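PDB 2XHH: carbohydrate binding module from Cellvibrio japonicus, which probably binds plant cell-wall polysaccharides such as xylan, galactan and beta-glucans in a calcium-dependent manner. Local coordinates for residues A[2-7]-A[40-45]. Numbering follows the deposited sequence. Where two conformers were deposited one is given.
With LMR ((2S)-2-hydroxybutanedioic acid), chain B.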
ATOM      1  N   ASN A   2      -5.300   0.182  15.909  1.00  9.20           N
ATOM      2  CA  ASN A   2      -5.545   0.898  14.672  1.00  8.85           C
ATOM      3  C   ASN A   2      -6.059  -0.046  13.599  1.00  7.09           C
ATOM      4  O   ASN A   2      -5.505  -1.118  13.389  1.00 11.43           O
ATOM      5  CB  ASN A   2      -4.243   1.532  14.200  1.00  6.54           C
ATOM      6  CG  ASN A   2      -3.654   2.436  15.230  1.00  8.11           C
ATOM      7  OD1 ASN A   2      -4.220   3.486  15.503  1.00 11.60           O
ATOM      8  ND2 ASN A   2      -2.522   2.034  15.834  1.00 10.25           N
ATOM      9  N   SER A   3      -7.108   0.370  12.910  1.00  6.90           N
ATOM     10  CA  SER A   3      -7.665  -0.383  11.805  1.00  7.14           C
ATOM     11  C   SER A   3      -7.112   0.147  10.490  1.00  7.63           C
ATOM     12  O   SER A   3      -7.098   1.366  10.241  1.00  9.20           O
ATOM     13  CB  SER A   3      -9.195  -0.321  11.812  1.00 15.92           C
ATOM     14  OG  SER A   3      -9.683   1.008  11.675  1.00 21.86           O
ATOM     15  N   ILE A   4      -6.655  -0.775   9.660  1.00 10.58           N
ATOM     16  CA  ILE A   4      -6.150  -0.440   8.324  1.00  8.69           C
ATOM     17  C   ILE A   4      -6.812  -1.355   7.297  1.00  9.44           C
ATOM     18  O   ILE A   4      -6.712  -2.569   7.382  1.00 10.92           O
ATOM     19  CB  ILE A   4      -4.616  -0.543   8.218  1.00  8.14           C
ATOM     20  CG1 ILE A   4      -3.952   0.335   9.302  1.00  8.42           C
ATOM     21  CG2 ILE A   4      -4.162  -0.187   6.792  1.00  9.23           C
ATOM     22  CD1 ILE A   4      -2.454   0.113   9.475  1.00 10.28           C
ATOM     23  N   THR A   5      -7.498  -0.748   6.347  1.00  7.25           N
ATOM     24  CA  THR A   5      -8.079  -1.453   5.213  1.00  7.86           C
ATOM     25  C   THR A   5      -7.270  -1.068   3.988  1.00  6.19           C
ATOM     26  O   THR A   5      -7.079   0.103   3.709  1.00  8.12           O
ATOM     27  CB  THR A   5      -9.561  -1.085   4.972  1.00 10.01           C
ATOM     28  OG1 THR A   5     -10.340  -1.433   6.128  1.00 14.12           O
ATOM     29  CG2 THR A   5     -10.110  -1.782   3.695  1.00 11.99           C
ATOM     30  N   VAL A   6      -6.819  -2.078   3.257  1.00  7.43           N
ATOM     31  CA  VAL A   6      -6.133  -1.886   1.985  1.00  8.01           C
ATOM     32  C   VAL A   6      -7.087  -2.310   0.855  1.00  8.41           C
ATOM     33  O   VAL A   6      -7.634  -3.398   0.896  1.00  9.32           O
ATOM     34  CB  VAL A   6      -4.865  -2.768   1.906  1.00  7.00           C
ATOM     35  CG1 VAL A   6      -4.204  -2.602   0.557  1.00  9.30           C
ATOM     36  CG2 VAL A   6      -3.905  -2.420   3.017  1.00  8.52           C
ATOM     37  N   ARG A   7      -7.255  -1.455  -0.150  1.00  7.61           N
ATOM     38  CA  ARG A   7      -8.072  -1.763  -1.305  0.50  6.40           C
ATOM     39  C   ARG A   7      -7.152  -1.894  -2.502  1.00  7.02           C
ATOM     40  O   ARG A   7      -6.525  -0.921  -2.929  1.00  7.89           O
ATOM     41  CB  ARG A   7      -9.131  -0.692  -1.547  0.50  7.67           C
ATOM     42  CG  ARG A   7     -10.022  -1.028  -2.735  0.50  6.35           C
ATOM     43  CD  ARG A   7     -11.293  -0.206  -2.779  0.50  7.99           C
ATOM     44  NE  ARG A   7     -12.205  -0.659  -3.831  0.50 10.78           N
ATOM     45  CZ  ARG A   7     -13.037  -1.700  -3.721  0.50  9.97           C
ATOM     46  NH1 ARG A   7     -13.082  -2.411  -2.623  0.50  8.76           N
ATOM     47  NH2 ARG A   7     -13.823  -2.038  -4.730  0.50 12.19           N
ATOM     48  N   ALA A  40      -6.900  -5.269   8.427  1.00 12.13           N
ATOM     49  CA  ALA A  40      -6.070  -5.721   9.530  1.00 13.44           C
ATOM     50  C   ALA A  40      -6.118  -4.656  10.626  1.00 11.02           C
ATOM     51  O   ALA A  40      -6.519  -3.541  10.382  1.00 13.47           O
ATOM     52  CB  ALA A  40      -4.618  -5.954   9.073  1.00 17.03           C
ATOM     53  N   SER A  41      -5.734  -5.066  11.831  1.00 12.08           N
ATOM     54  CA  SER A  41      -5.580  -4.150  12.949  0.50 10.86           C
ATOM     55  C   SER A  41      -4.237  -4.362  13.616  1.00 10.19           C
ATOM     56  O   SER A  41      -3.701  -5.467  13.629  1.00 12.80           O
ATOM     57  CB  SER A  41      -6.709  -4.313  13.971  0.50 14.60           C
ATOM     58  OG  SER A  41      -6.809  -5.654  14.411  0.50 19.37           O
ATOM     59  N   THR A  42      -3.697  -3.276  14.154  1.00  9.82           N
ATOM     60  CA  THR A  42      -2.422  -3.299  14.826  1.00 10.12           C
ATOM     61  C   THR A  42      -2.303  -2.131  15.808  1.00  9.11           C
ATOM     62  O   THR A  42      -2.839  -1.051  15.569  1.00  9.59           O
ATOM     63  CB  THR A  42      -1.244  -3.204  13.820  1.00 10.55           C
ATOM     64  OG1 THR A  42      -0.007  -3.262  14.540  1.00 11.37           O
ATOM     65  CG2 THR A  42      -1.304  -1.903  12.978  1.00 12.46           C
ATOM     66  N   SER A  43      -1.592  -2.391  16.909  1.00 10.19           N
ATOM     67  CA  SER A  43      -1.232  -1.368  17.888  0.50 12.82           C
ATOM     68  C   SER A  43      -0.025  -0.547  17.448  1.00 10.96           C
ATOM     69  O   SER A  43       0.266   0.521  18.031  1.00 13.44           O
ATOM     70  CB  SER A  43      -0.923  -2.023  19.227  0.50 17.15           C
ATOM     71  OG  SER A  43      -2.015  -2.814  19.634  0.50 24.87           O
ATOM     72  N   LEU A  44       0.683  -1.041  16.431  1.00 10.32           N
ATOM     73  CA  LEU A  44       1.844  -0.329  15.890  1.00 10.12           C
ATOM     74  C   LEU A  44       1.420   0.965  15.212  1.00  9.43           C
ATOM     75  O   LEU A  44       0.318   1.044  14.701  1.00 10.11           O
ATOM     76  CB  LEU A  44       2.591  -1.215  14.916  1.00  8.97           C
ATOM     77  CG  LEU A  44       3.195  -2.510  15.494  1.00  9.95           C
ATOM     78  CD1 LEU A  44       3.780  -3.409  14.373  1.00 15.22           C
ATOM     79  CD2 LEU A  44       4.234  -2.184  16.586  1.00 14.25           C
ATOM     80  N   THR A  45       2.262   2.001  15.279  1.00 10.90           N
ATOM     81  CA  THR A  45       1.871   3.306  14.716  1.00 12.64           C
ATOM     82  C   THR A  45       2.856   3.889  13.712  1.00  8.05           C
ATOM     83  O   THR A  45       2.696   5.056  13.258  1.00 11.58           O
ATOM     84  CB  THR A  45       1.627   4.379  15.790  1.00 16.63           C
ATOM     85  OG1 THR A  45       2.794   4.502  16.608  1.00 18.77           O
ATOM     86  CG2 THR A  45       0.376   4.060  16.623  1.00 19.04           C
TER
HETATM   87  C1  LMR B1120      -4.568  -4.629  24.364  0.50 18.20           C
HETATM   88  O1A LMR B1120      -4.468  -5.770  23.860  0.50 19.34           O
HETATM   89  O1B LMR B1120      -4.207  -4.408  25.538  0.50 22.55           O
HETATM   90  C2  LMR B1120      -5.084  -3.500  23.537  0.50 16.76           C
HETATM   91  O2  LMR B1120      -5.399  -2.382  24.352  0.50 18.99           O
HETATM   92  C3  LMR B1120      -3.969  -3.188  22.549  0.50 15.59           C
HETATM   93  C4  LMR B1120      -4.444  -2.154  21.573  0.50 16.05           C
HETATM   94  O4A LMR B1120      -5.514  -2.337  20.953  0.50 14.19           O
HETATM   95  O4B LMR B1120      -3.770  -1.116  21.404  0.50 18.47           O
HETATM   96  O   HOH W   1      -1.556   2.414  18.818  1.00 21.75           O
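The carbonyl oxygen of Thr42 is gripped twice by Asn2: the backbone N donates to Thr42 O over 2.8 Å, and the side-chain ND2 adds a weak bond to the same oxygen at 3.1 Å. The backbone donor stands about 41° out of the carbonyl plane. Asn2 CG lies anti to its own carbonyl carbon (chi1 -57°), which swings the amide over the turn after Thr42. There ND2 makes a second weak bond, bent to 122°, to Leu44 O, and a water accepting from ND2 donates to Ser43 O. The other end of the amide is held by Asn69, which bonds to OD1 and so helps fix its rotation. Thr42 shapes the turn itself, its OG1 accepting from Leu44 N at 3.0 Å in an ST turn.

Thr42 N returns a bond to Asn2 O, making Asn2-Thr42 an antiparallel hydrogen-bonded pair of strand 2-10 with edge strand 36-42. Ile4-Ala40 is the next, Ile4 N reaching Ala40 O nearly straight at 2.9 Å; non-hydrogen-bonded Ser3-Ser41 lies between. Ile4 and Ala40 both pack on Leu19 of the second sheet of this beta-sandwich-like module. Paired backbone bonds thus set the register, while two weak amide bonds and a water link Asn2 to the strand end and exposed turn.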